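Local coordinates for protein apical membrane antigen 1 (Toxoplasma gondii, PDB 3ZLE) that may take part in host cell invasion as an apical membrane antigen, of which this chain is the conserved extracellular region, at residues G37-G42 against P287-S292; T131-P136 against Y144-V149; F53-Q58 against S163-K168; G31-L36 against R259-P264. All coordinates share one frame; numbering follows the deposited sequence.

Contact 1: G37-G42 against P287-S292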
loop_
_atom_site.group_PDB
_atom_site.type_symbol
_atom_site.label_atom_id
_atom_site.label_comp_id
_atom_site.label_asym_id
_atom_site.label_seq_id
_atom_site.Cartn_x
_atom_site.Cartn_y
_atom_site.Cartn_z
ATOM N N GLY A 37 -1.321 1.376 12.812
ATOM C CA GLY A 37 -0.687 2.587 13.270
ATOM C C GLY A 37 -1.494 3.319 14.328
ATOM O O GLY A 37 -1.070 4.360 14.816
ATOM N N ARG A 38 -2.651 2.779 14.683
ATOM C CA ARG A 38 -3.513 3.399 15.690
ATOM C C ARG A 38 -3.947 2.423 16.773
ATOM O O ARG A 38 -4.018 1.225 16.540
ATOM C CB ARG A 38 -4.748 3.946 15.031
ATOM C CG ARG A 38 -4.531 5.293 14.391
ATOM C CD ARG A 38 -5.752 5.598 13.590
ATOM N NE ARG A 38 -5.835 7.006 13.256
ATOM C CZ ARG A 38 -6.688 7.838 13.822
ATOM N NH1 ARG A 38 -7.479 7.410 14.801
ATOM N NH2 ARG A 38 -6.752 9.086 13.408
ATOM N N ASP A 39 -4.367 2.961 17.910
ATOM C CA ASP A 39 -5.013 2.167 18.940
ATOM C C ASP A 39 -6.226 2.866 19.516
ATOM O O ASP A 39 -6.302 4.094 19.541
ATOM C CB ASP A 39 -4.033 1.817 20.043
ATOM C CG ASP A 39 -3.040 2.901 20.286
ATOM O OD1 ASP A 39 -3.374 3.838 21.033
ATOM O OD2 ASP A 39 -1.910 2.802 19.756
ATOM N N THR A 40 -7.223 2.078 19.871
ATOM C CA THR A 40 -8.426 2.594 20.471
ATOM C C THR A 40 -8.979 1.503 21.336
ATOM O O THR A 40 -8.904 0.309 20.961
ATOM C CB THR A 40 -9.474 2.906 19.403
ATOM O OG1 THR A 40 -8.871 3.713 18.390
ATOM C CG2 THR A 40 -10.691 3.620 20.007
ATOM N N GLU A 41 -9.475 1.893 22.513
ATOM C CA GLU A 41 -10.117 0.966 23.439
ATOM C C GLU A 41 -9.257 -0.257 23.723
ATOM O O GLU A 41 -9.773 -1.351 23.932
ATOM C CB GLU A 41 -11.479 0.534 22.921
ATOM C CG GLU A 41 -12.444 1.692 22.644
ATOM C CD GLU A 41 -13.780 1.208 22.107
ATOM O OE1 GLU A 41 -13.883 0.012 21.746
ATOM O OE2 GLU A 41 -14.726 2.016 22.023
ATOM N N GLY A 42 -7.942 -0.090 23.634
ATOM C CA GLY A 42 -7.013 -1.209 23.875
ATOM C C GLY A 42 -6.647 -2.053 22.648
ATOM O O GLY A 42 -5.805 -2.941 22.747
ATOM N N PRO A 287 -6.021 -7.045 16.855
ATOM C CA PRO A 287 -4.782 -7.218 17.592
ATOM C C PRO A 287 -4.792 -6.378 18.854
ATOM O O PRO A 287 -5.082 -5.180 18.791
ATOM C CB PRO A 287 -3.720 -6.691 16.613
ATOM C CG PRO A 287 -4.330 -6.910 15.268
ATOM C CD PRO A 287 -5.783 -6.632 15.460
ATOM N N VAL A 288 -4.450 -6.977 19.994
ATOM C CA VAL A 288 -4.434 -6.176 21.213
ATOM C C VAL A 288 -3.233 -5.239 21.266
ATOM O O VAL A 288 -2.146 -5.567 20.770
ATOM C CB VAL A 288 -4.720 -6.976 22.547
ATOM C CG1 VAL A 288 -4.931 -8.463 22.310
ATOM C CG2 VAL A 288 -3.694 -6.680 23.637
ATOM N N HIS A 289 -3.489 -4.008 21.681
ATOM C CA HIS A 289 -2.463 -2.982 21.698
ATOM C C HIS A 289 -1.625 -3.088 22.975
ATOM O O HIS A 289 -2.156 -3.019 24.087
ATOM C CB HIS A 289 -3.075 -1.585 21.594
ATOM C CG HIS A 289 -2.074 -0.483 21.767
ATOM N ND1 HIS A 289 -0.941 -0.379 20.988
ATOM C CD2 HIS A 289 -1.978 0.496 22.698
ATOM C CE1 HIS A 289 -0.216 0.645 21.401
ATOM N NE2 HIS A 289 -0.819 1.187 22.443
ATOM N N GLU A 290 -0.323 -3.286 22.801
ATOM C CA GLU A 290 0.607 -3.361 23.927
ATOM C C GLU A 290 1.546 -2.169 23.916
ATOM O O GLU A 290 1.877 -1.643 22.861
ATOM C CB GLU A 290 1.409 -4.659 23.871
ATOM C CG GLU A 290 0.648 -5.872 24.397
ATOM C CD GLU A 290 0.960 -7.137 23.611
ATOM O OE1 GLU A 290 2.036 -7.201 22.970
ATOM O OE2 GLU A 290 0.127 -8.073 23.641
ATOM N N GLN A 291 1.987 -1.755 25.098
ATOM C CA GLN A 291 2.883 -0.605 25.218
ATOM C C GLN A 291 4.040 -0.684 24.222
ATOM O O GLN A 291 4.458 0.332 23.671
ATOM C CB GLN A 291 3.407 -0.471 26.656
ATOM C CG GLN A 291 2.420 0.177 27.627
ATOM C CD GLN A 291 1.091 -0.569 27.718
ATOM O OE1 GLN A 291 1.057 -1.800 27.812
ATOM N NE2 GLN A 291 -0.011 0.178 27.684
ATOM N N SER A 292 4.484 -1.900 23.913
ATOM C CA SER A 292 5.592 -2.078 22.961
ATOM C C SER A 292 5.199 -2.259 21.463
ATOM O O SER A 292 6.052 -2.599 20.629
ATOM C CB SER A 292 6.508 -3.217 23.417
ATOM O OG SER A 292 6.018 -4.484 23.005
#
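H289 lays its imidazole against the side chain of D39, with carboxylate and ring planes stacked only 15° apart. D39 CB sits over the ring face, 3.7 Å from the H289 centroid, in a CH-pi contact, and OD2 lies toward the rim of the same face, 3.2 Å from H289 CE1. The carboxylate therefore meets the ring from above; OD2 approaches H289 NE2 at a poor angle for a hydrogen bond, and its salt bridge goes instead to K295, which the H289 side chain also touches. Histidine suits the site because it offers a flat face that can lie under an acid. With CG anti to the backbone N (chi1 173°), its ring reaches across to D39 while the backbone stays beside G42. There H289 N donates to G42 O at 2.8 Å, with an N-H...O angle of 163°.

G42 has a positive phi, and glycine suits this corner because a CB would press on the preceding carbonyl oxygen. With E41 it forms a type I' turn, and the carboxylate of E41 bonds to S142 and T143. The turn closes the two-stranded hairpin of 38-40 and 43-45, which has a classic beta bulge where G37 and R38 face E45. The surface loop between helix 253-262 and strand 303-308 lies along this hairpin, P287 and H289 touching R44 on strand 43-45.

Contact 2: T131-P136 against Y144-V149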
loop_
_atom_site.group_PDB
_atom_site.type_symbol
_atom_site.label_atom_id
_atom_site.label_comp_id
_atom_site.label_asym_id
_atom_site.label_seq_id
_atom_site.Cartn_x
_atom_site.Cartn_y
_atom_site.Cartn_z
ATOM N N THR A 131 -19.279 2.929 9.848
ATOM C CA THR A 131 -19.845 1.700 10.390
ATOM C C THR A 131 -19.554 1.639 11.855
ATOM O O THR A 131 -18.402 1.718 12.266
ATOM C CB THR A 131 -19.315 0.445 9.711
ATOM O OG1 THR A 131 -19.800 0.400 8.372
ATOM C CG2 THR A 131 -19.803 -0.779 10.444
ATOM N N ILE A 132 -20.606 1.545 12.653
ATOM C CA ILE A 132 -20.444 1.318 14.088
ATOM C C ILE A 132 -19.964 -0.101 14.375
ATOM O O ILE A 132 -20.695 -1.088 14.178
ATOM C CB ILE A 132 -21.729 1.646 14.879
ATOM C CG1 ILE A 132 -22.038 3.145 14.785
ATOM C CG2 ILE A 132 -21.609 1.193 16.336
ATOM C CD1 ILE A 132 -23.338 3.457 14.081
ATOM N N ALA A 133 -18.726 -0.191 14.851
ATOM C CA ALA A 133 -18.115 -1.458 15.194
ATOM C C ALA A 133 -18.730 -2.042 16.451
ATOM O O ALA A 133 -19.307 -1.324 17.279
ATOM C CB ALA A 133 -16.629 -1.274 15.397
ATOM N N VAL A 134 -18.530 -3.340 16.621
ATOM C CA VAL A 134 -19.036 -4.059 17.759
ATOM C C VAL A 134 -17.894 -4.931 18.281
ATOM O O VAL A 134 -17.227 -5.603 17.509
ATOM C CB VAL A 134 -20.210 -4.965 17.345
ATOM C CG1 VAL A 134 -20.369 -6.108 18.329
ATOM C CG2 VAL A 134 -21.515 -4.173 17.236
ATOM N N ASN A 135 -17.620 -4.878 19.574
ATOM C CA ASN A 135 -16.539 -5.685 20.105
ATOM C C ASN A 135 -16.812 -7.168 19.845
ATOM O O ASN A 135 -17.920 -7.636 20.053
ATOM C CB ASN A 135 -16.332 -5.412 21.587
ATOM C CG ASN A 135 -15.040 -6.000 22.112
ATOM O OD1 ASN A 135 -14.931 -7.209 22.298
ATOM N ND2 ASN A 135 -14.066 -5.149 22.384
ATOM N N PRO A 136 -15.828 -7.881 19.274
ATOM C CA PRO A 136 -16.059 -9.271 18.882
ATOM C C PRO A 136 -15.996 -10.238 20.073
ATOM O O PRO A 136 -16.398 -11.396 19.945
ATOM C CB PRO A 136 -14.920 -9.557 17.884
ATOM C CG PRO A 136 -14.020 -8.357 17.904
ATOM C CD PRO A 136 -14.433 -7.482 19.055
ATOM N N TYR A 144 -14.017 1.762 17.729
ATOM C CA TYR A 144 -13.073 1.141 16.789
ATOM C C TYR A 144 -13.534 1.352 15.348
ATOM O O TYR A 144 -14.709 1.184 15.047
ATOM C CB TYR A 144 -12.999 -0.366 17.068
ATOM C CG TYR A 144 -11.807 -1.056 16.446
ATOM C CD1 TYR A 144 -10.590 -1.069 17.090
ATOM C CD2 TYR A 144 -11.927 -1.768 15.246
ATOM C CE1 TYR A 144 -9.496 -1.713 16.545
ATOM C CE2 TYR A 144 -10.836 -2.373 14.678
ATOM C CZ TYR A 144 -9.611 -2.352 15.334
ATOM O OH TYR A 144 -8.496 -2.992 14.793
ATOM N N LYS A 145 -12.602 1.655 14.450
ATOM C CA LYS A 145 -12.923 1.700 13.008
ATOM C C LYS A 145 -12.356 0.511 12.221
ATOM O O LYS A 145 -11.135 0.361 12.104
ATOM C CB LYS A 145 -12.412 2.992 12.395
ATOM C CG LYS A 145 -12.846 4.248 13.117
ATOM C CD LYS A 145 -14.231 4.635 12.700
ATOM C CE LYS A 145 -14.478 6.096 13.061
ATOM N NZ LYS A 145 -15.924 6.281 13.295
ATOM N N TYR A 146 -13.248 -0.215 11.547
ATOM C CA TYR A 146 -12.881 -1.257 10.573
ATOM C C TYR A 146 -12.119 -0.729 9.356
ATOM O O TYR A 146 -12.305 0.425 8.955
ATOM C CB TYR A 146 -14.137 -1.959 10.073
ATOM C CG TYR A 146 -14.962 -2.622 11.156
ATOM C CD1 TYR A 146 -14.401 -3.579 12.028
ATOM C CD2 TYR A 146 -16.326 -2.350 11.275
ATOM C CE1 TYR A 146 -15.213 -4.295 12.934
ATOM C CE2 TYR A 146 -17.129 -3.052 12.176
ATOM C CZ TYR A 146 -16.579 -3.998 13.019
ATOM O OH TYR A 146 -17.412 -4.637 13.975
ATOM N N PRO A 147 -11.226 -1.553 8.782
ATOM C CA PRO A 147 -10.637 -1.244 7.477
ATOM C C PRO A 147 -11.571 -1.712 6.363
ATOM O O PRO A 147 -12.496 -2.483 6.622
ATOM C CB PRO A 147 -9.374 -2.125 7.452
ATOM C CG PRO A 147 -9.754 -3.317 8.270
ATOM C CD PRO A 147 -10.608 -2.755 9.391
ATOM N N PHE A 148 -11.210 -1.426 5.117
ATOM C CA PHE A 148 -12.081 -1.833 4.009
ATOM C C PHE A 148 -11.266 -2.447 2.882
ATOM O O PHE A 148 -10.071 -2.224 2.782
ATOM C CB PHE A 148 -12.815 -0.594 3.493
ATOM C CG PHE A 148 -11.914 0.361 2.770
ATOM C CD1 PHE A 148 -11.611 0.166 1.427
ATOM C CD2 PHE A 148 -11.254 1.362 3.466
ATOM C CE1 PHE A 148 -10.761 1.056 0.761
ATOM C CE2 PHE A 148 -10.392 2.232 2.841
ATOM C CZ PHE A 148 -10.128 2.083 1.480
ATOM N N VAL A 149 -11.957 -3.102 1.957
ATOM C CA VAL A 149 -11.349 -3.528 0.729
ATOM C C VAL A 149 -12.332 -3.219 -0.375
ATOM O O VAL A 149 -13.540 -3.562 -0.275
ATOM C CB VAL A 149 -11.059 -5.042 0.738
ATOM C CG1 VAL A 149 -10.636 -5.497 -0.658
ATOM C CG2 VAL A 149 -9.948 -5.382 1.750
HETATM O O HOH W 1 -15.778 1.058 11.462
HETATM O O HOH W 2 -17.654 4.309 13.415
HETATM O O HOH W 3 -17.074 2.177 15.612
#
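Y146 turns its ring toward the 131-136 segment, and A133 supplies the methyl that packs on it. A133 CB stands over one face of the Y146 ring, offset toward the rim and 4.0 Å from its centroid, in a CH-pi contact. Alanine fits because the backbone passes close by: its CB is also just 3.1 Å from Y144 O, a tight approach for a methyl carbon. T131 comes from another direction, its CG2 lying in the ring plane at the edge, 3.9 Å from Y146 CD2. That methyl is anti to the threonine's own backbone N, while OG1, with chi1 -68°, stands beside the N and bonds back to Y127 O.

The tyrosine's chi1 of -59° puts CG beside its backbone N and directs the ring across the opposing chain, under A133, where V134 N donates to Y146 OH at 3.2 Å. The aromatic face and the hydroxyl are used together, which is what tyrosine offers. Between these segments the backbones are bridged by water: one molecule accepts from Y146 N and donates to T131 O, 2.8 Å from each, and another accepts from A133 N. A133 also pairs directly with the backbone of S142. Y144, with CG anti to its N, sends its ring away from 131-136, stacks on W286 and bonds through OH to R44 O and S163 OG.

The contact draws the loop after helix 120-129 onto the lead-in to strand 148-151, whose F148 packs on that helix and whose V149 touches L199 and Y201 of strand 199-202.

Contact 3: F53-Q58 against S163-K168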
loop_
_atom_site.group_PDB
_atom_site.type_symbol
_atom_site.label_atom_id
_atom_site.label_comp_id
_atom_site.label_asym_id
_atom_site.label_seq_id
_atom_site.Cartn_x
_atom_site.Cartn_y
_atom_site.Cartn_z
ATOM N N PHE A 53 -2.971 -0.383 -3.143
ATOM C CA PHE A 53 -3.512 -1.027 -4.336
ATOM C C PHE A 53 -2.955 -2.425 -4.515
ATOM O O PHE A 53 -1.723 -2.635 -4.482
ATOM C CB PHE A 53 -3.176 -0.184 -5.559
ATOM C CG PHE A 53 -4.020 1.041 -5.685
ATOM C CD1 PHE A 53 -3.705 2.181 -4.953
ATOM C CD2 PHE A 53 -5.234 1.009 -6.388
ATOM C CE1 PHE A 53 -4.472 3.328 -5.085
ATOM C CE2 PHE A 53 -6.057 2.151 -6.446
ATOM C CZ PHE A 53 -5.685 3.289 -5.749
ATOM N N GLY A 54 -3.850 -3.394 -4.685
ATOM C CA GLY A 54 -3.442 -4.761 -4.903
ATOM C C GLY A 54 -3.116 -5.544 -3.641
ATOM O O GLY A 54 -2.802 -6.731 -3.724
ATOM N N LYS A 55 -3.295 -4.931 -2.458
ATOM C CA LYS A 55 -3.107 -5.657 -1.220
ATOM C C LYS A 55 -4.174 -6.671 -0.943
ATOM O O LYS A 55 -5.357 -6.327 -0.848
ATOM C CB LYS A 55 -2.932 -4.732 -0.029
ATOM C CG LYS A 55 -3.108 -5.386 1.342
ATOM C CD LYS A 55 -2.293 -4.657 2.432
ATOM C CE LYS A 55 -2.775 -5.072 3.806
ATOM N NZ LYS A 55 -2.026 -4.456 4.965
ATOM N N ALA A 56 -3.750 -7.931 -0.749
ATOM C CA ALA A 56 -4.649 -8.988 -0.356
ATOM C C ALA A 56 -4.053 -9.685 0.882
ATOM O O ALA A 56 -2.848 -9.625 1.122
ATOM C CB ALA A 56 -4.822 -9.994 -1.519
ATOM N N ILE A 57 -4.896 -10.304 1.681
ATOM C CA ILE A 57 -4.421 -11.173 2.742
ATOM C C ILE A 57 -4.464 -12.600 2.215
ATOM O O ILE A 57 -5.509 -13.164 2.088
ATOM C CB ILE A 57 -5.339 -11.131 3.948
ATOM C CG1 ILE A 57 -5.510 -9.706 4.493
ATOM C CG2 ILE A 57 -4.919 -12.177 4.980
ATOM C CD1 ILE A 57 -4.231 -8.988 4.815
ATOM N N GLN A 58 -3.299 -13.171 1.962
ATOM C CA GLN A 58 -3.155 -14.585 1.634
ATOM C C GLN A 58 -3.462 -15.492 2.843
ATOM O O GLN A 58 -2.810 -15.401 3.887
ATOM C CB GLN A 58 -1.722 -14.808 1.167
ATOM C CG GLN A 58 -1.315 -16.257 1.008
ATOM C CD GLN A 58 -1.689 -16.784 -0.372
ATOM O OE1 GLN A 58 -2.636 -17.577 -0.513
ATOM N NE2 GLN A 58 -1.102 -16.176 -1.401
ATOM N N SER A 163 -9.192 -7.210 11.510
ATOM C CA SER A 163 -8.237 -6.132 11.200
ATOM C C SER A 163 -6.819 -6.626 11.277
ATOM O O SER A 163 -5.893 -5.889 10.918
ATOM C CB SER A 163 -8.410 -4.946 12.127
ATOM O OG SER A 163 -8.406 -5.342 13.482
ATOM N N ALA A 164 -6.647 -7.808 11.886
ATOM C CA ALA A 164 -5.408 -8.590 11.808
ATOM C C ALA A 164 -4.978 -8.802 10.380
ATOM O O ALA A 164 -5.801 -9.056 9.495
ATOM C CB ALA A 164 -5.590 -9.952 12.502
ATOM N N GLN A 165 -3.695 -8.615 10.125
ATOM C CA GLN A 165 -3.197 -8.780 8.795
ATOM C C GLN A 165 -2.140 -9.864 8.717
ATOM O O GLN A 165 -1.909 -10.426 7.653
ATOM C CB GLN A 165 -2.640 -7.463 8.265
ATOM C CG GLN A 165 -3.717 -6.440 8.042
ATOM C CD GLN A 165 -3.255 -5.050 8.341
ATOM O OE1 GLN A 165 -2.530 -4.446 7.555
ATOM N NE2 GLN A 165 -3.714 -4.506 9.453
ATOM N N LEU A 166 -1.437 -10.102 9.825
ATOM C CA LEU A 166 -0.339 -11.067 9.792
ATOM C C LEU A 166 -0.363 -12.015 10.980
ATOM O O LEU A 166 -0.263 -11.589 12.132
ATOM C CB LEU A 166 1.036 -10.385 9.623
ATOM C CG LEU A 166 2.273 -11.253 9.906
ATOM C CD1 LEU A 166 2.425 -12.273 8.785
ATOM C CD2 LEU A 166 3.547 -10.407 10.015
ATOM N N LEU A 167 -0.488 -13.302 10.686
ATOM C CA LEU A 167 -0.452 -14.349 11.719
ATOM C C LEU A 167 0.462 -15.469 11.241
ATOM O O LEU A 167 0.257 -16.052 10.152
ATOM C CB LEU A 167 -1.890 -14.907 11.983
ATOM C CG LEU A 167 -2.079 -16.035 13.023
ATOM C CD1 LEU A 167 -1.619 -15.566 14.404
ATOM C CD2 LEU A 167 -3.527 -16.496 13.092
ATOM N N LYS A 168 1.401 -15.846 12.084
ATOM C CA LYS A 168 2.592 -16.601 11.647
ATOM C C LYS A 168 3.006 -17.517 12.821
ATOM O O LYS A 168 2.738 -17.187 13.979
ATOM C CB LYS A 168 3.691 -15.576 11.350
ATOM C CG LYS A 168 4.902 -16.059 10.593
ATOM C CD LYS A 168 5.864 -14.891 10.374
ATOM C CE LYS A 168 6.441 -14.353 11.687
ATOM N NZ LYS A 168 7.179 -13.074 11.479
#
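Q165 meets K55 with its side-chain oxygen and I57 with its aliphatic stem, and these three buried residues join strand 55-59 to the loop running from strand 156-159 to strand 187-191, the latter being the partner of 55-59 in its two-stranded sheet. K55 NZ donates to Q165 OE1 at 2.6 Å, a short bond, arriving at a C=O...N angle of 138°. Lysine suits the place through its length: CG is anti to the backbone N (chi1 164°) and the chain stays extended beyond it, carrying the ammonium group to a glutamine that it crosses at about a right angle. Q165 bends at chi2, which brings its amide round to face two ways. NE2 donates to S163 O at 3.0 Å, close to the amide plane; this acceptor at NE2 and the lysine donor at OE1 together fix the flip of the amide.

I57 fills the apolar side. Its CD1, the terminal methyl of the longer arm, lies against the stem and backbone carbonyl of Q165, 4.1 Å from Q165 CB.

OE1 also accepts the amide of D35, and NZ is bonded to F33 O and placed against the ring of Y201. The buried ammonium thus meets neutral carbonyl oxygens and an aromatic face. Such a setting would partly offset the cost of burying the charge, without a carboxylate from these two segments, and would probably polarise the Q165 carbonyl.

Contact 4: G31-L36 against R259-P264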
loop_
_atom_site.group_PDB
_atom_site.type_symbol
_atom_site.label_atom_id
_atom_site.label_comp_id
_atom_site.label_asym_id
_atom_site.label_seq_id
_atom_site.Cartn_x
_atom_site.Cartn_y
_atom_site.Cartn_z
ATOM N N GLY A 31 2.009 1.993 8.803
ATOM C CA GLY A 31 2.590 0.839 8.133
ATOM C C GLY A 31 1.854 0.551 6.826
ATOM O O GLY A 31 0.690 0.978 6.635
ATOM N N ILE A 32 2.517 -0.201 5.944
ATOM C CA ILE A 32 1.986 -0.499 4.602
ATOM C C ILE A 32 1.765 -2.001 4.486
ATOM O O ILE A 32 0.616 -2.456 4.342
ATOM C CB ILE A 32 2.954 -0.011 3.507
ATOM C CG1 ILE A 32 3.197 1.508 3.662
ATOM C CG2 ILE A 32 2.423 -0.354 2.126
ATOM C CD1 ILE A 32 4.432 2.008 2.957
ATOM N N PHE A 33 2.817 -2.786 4.749
ATOM C CA PHE A 33 2.688 -4.271 4.705
ATOM C C PHE A 33 1.648 -4.716 5.724
ATOM O O PHE A 33 0.577 -5.232 5.355
ATOM C CB PHE A 33 4.042 -4.965 4.927
ATOM C CG PHE A 33 3.988 -6.489 4.851
ATOM C CD1 PHE A 33 3.959 -7.152 3.603
ATOM C CD2 PHE A 33 4.127 -7.251 5.992
ATOM C CE1 PHE A 33 3.932 -8.539 3.521
ATOM C CE2 PHE A 33 4.102 -8.656 5.923
ATOM C CZ PHE A 33 4.004 -9.304 4.675
ATOM N N VAL A 34 1.909 -4.422 6.999
ATOM C CA VAL A 34 0.877 -4.472 8.036
ATOM C C VAL A 34 0.668 -3.074 8.650
ATOM O O VAL A 34 1.630 -2.410 9.106
ATOM C CB VAL A 34 1.268 -5.430 9.165
ATOM C CG1 VAL A 34 0.363 -5.195 10.383
ATOM C CG2 VAL A 34 1.189 -6.876 8.691
ATOM N N ASP A 35 -0.568 -2.611 8.579
ATOM C CA ASP A 35 -0.948 -1.279 9.039
ATOM C C ASP A 35 -1.645 -1.352 10.377
ATOM O O ASP A 35 -2.806 -1.736 10.472
ATOM C CB ASP A 35 -1.855 -0.613 8.029
ATOM C CG ASP A 35 -2.262 0.762 8.440
ATOM O OD1 ASP A 35 -2.157 1.070 9.666
ATOM O OD2 ASP A 35 -2.670 1.564 7.535
ATOM N N LEU A 36 -0.955 -0.960 11.434
ATOM C CA LEU A 36 -1.622 -0.989 12.728
ATOM C C LEU A 36 -1.189 0.229 13.469
ATOM O O LEU A 36 -0.757 0.149 14.608
ATOM C CB LEU A 36 -1.317 -2.306 13.509
ATOM C CG LEU A 36 -1.921 -3.611 12.984
ATOM C CD1 LEU A 36 -1.312 -4.846 13.694
ATOM C CD2 LEU A 36 -3.448 -3.650 13.090
ATOM N N ARG A 259 7.769 -7.154 -4.963
ATOM C CA ARG A 259 8.878 -7.314 -4.060
ATOM C C ARG A 259 8.959 -6.178 -3.074
ATOM O O ARG A 259 9.298 -6.386 -1.917
ATOM C CB ARG A 259 10.173 -7.394 -4.858
ATOM C CG ARG A 259 11.396 -7.745 -4.041
ATOM C CD ARG A 259 12.208 -8.832 -4.749
ATOM N NE ARG A 259 13.242 -8.299 -5.612
ATOM C CZ ARG A 259 13.682 -8.904 -6.730
ATOM N NH1 ARG A 259 13.107 -10.000 -7.178
ATOM N NH2 ARG A 259 14.699 -8.401 -7.393
ATOM N N VAL A 260 8.786 -4.955 -3.558
ATOM C CA VAL A 260 8.895 -3.811 -2.702
ATOM C C VAL A 260 7.857 -3.869 -1.584
ATOM O O VAL A 260 8.150 -3.540 -0.434
ATOM C CB VAL A 260 8.800 -2.530 -3.536
ATOM C CG1 VAL A 260 7.442 -2.395 -4.213
ATOM C CG2 VAL A 260 9.218 -1.327 -2.787
ATOM N N PHE A 261 6.691 -4.406 -1.879
ATOM C CA PHE A 261 5.635 -4.460 -0.894
ATOM C C PHE A 261 5.980 -5.523 0.151
ATOM O O PHE A 261 5.729 -5.344 1.344
ATOM C CB PHE A 261 4.282 -4.825 -1.578
ATOM C CG PHE A 261 3.166 -5.077 -0.595
ATOM C CD1 PHE A 261 2.565 -4.009 0.103
ATOM C CD2 PHE A 261 2.821 -6.367 -0.254
ATOM C CE1 PHE A 261 1.549 -4.228 0.982
ATOM C CE2 PHE A 261 1.782 -6.596 0.650
ATOM C CZ PHE A 261 1.199 -5.524 1.307
ATOM N N ALA A 262 6.552 -6.628 -0.301
ATOM C CA ALA A 262 6.812 -7.768 0.606
ATOM C C ALA A 262 8.173 -7.715 1.289
ATOM O O ALA A 262 8.485 -8.576 2.076
ATOM C CB ALA A 262 6.653 -9.092 -0.134
ATOM N N ASN A 263 8.992 -6.729 0.962
ATOM C CA ASN A 263 10.396 -6.740 1.416
ATOM C C ASN A 263 10.565 -6.554 2.914
ATOM O O ASN A 263 9.818 -5.790 3.544
ATOM C CB ASN A 263 11.243 -5.736 0.647
ATOM C CG ASN A 263 11.332 -4.394 1.339
ATOM O OD1 ASN A 263 12.198 -4.187 2.186
ATOM N ND2 ASN A 263 10.555 -3.426 0.860
ATOM N N PRO A 264 11.554 -7.258 3.506
ATOM C CA PRO A 264 11.595 -7.392 4.959
ATOM C C PRO A 264 11.753 -6.043 5.677
ATOM O O PRO A 264 11.451 -5.943 6.885
ATOM C CB PRO A 264 12.807 -8.307 5.204
ATOM C CG PRO A 264 13.634 -8.210 3.948
ATOM C CD PRO A 264 12.650 -7.978 2.839
#
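F33 and F261 are the residues whose backbones come nearest, CA atoms 6.3 Å apart, where a loop with no regular structure runs past the last turn of helix 253-262. The packing is a loop laid on a helix end in the AMA1 ectodomain, which belongs to a PAN-related family, and it is held by apolar side chains with no hydrogen bond across it.

The two phenylalanine rings form an oblique pair, centroids 5.4 Å apart and planes at 51°. F33 CD1 comes over one face of the F261 ring and lies 3.7 Å from its CE2. Both side chains place CG anti to the backbone N (F33 chi1 -178°), which turns the F33 ring along the helix end and stretches the F261 ring out beneath the loop. I32 adds a branch on the other part of that ring: CG2 lies 4.1 Å from F261 CE1. Large flat groups suit this junction because each ring can meet backbone as well as side chain: F33 CD1 lies 3.4 Å from F261 O, an oblique approach, with A262 CA close by.

P189 of strand 187-191 touches both rings, so a third element closes round the pair. Beyond it, I32 and V34 form backbone hydrogen bonds with A267 and D269, which carry the chain's later part alongside this loop. At the helix end the chain leaves helical geometry at N263, and its amide turns back: N263 ND2, which also bonds to A301 O, donates to V260 O at 2.7 Å, with an N-H...O angle of 150°.

How the contacts relate
All four contacts belong to the AMA1 ectodomain. Along the chain contact 2 is nested inside contact 3, which is nested inside both contact 1 and contact 4; those last two cross, because adjoining segments 31-36 and 37-42 reach to 259-264 and 287-292. Contacts 3 and 4 are the closest, centres about 10 Å apart, and are joined through F33 O and D35 N. Contacts 2 and 3, centres about 16 Å apart, are linked through Y144 and S163, while P287 of contact 1 packs on S163 and L36. Residues 31-42 thus bring together chain separated by more than 220 residues, from the central contact 4 to the peripheral contact 1.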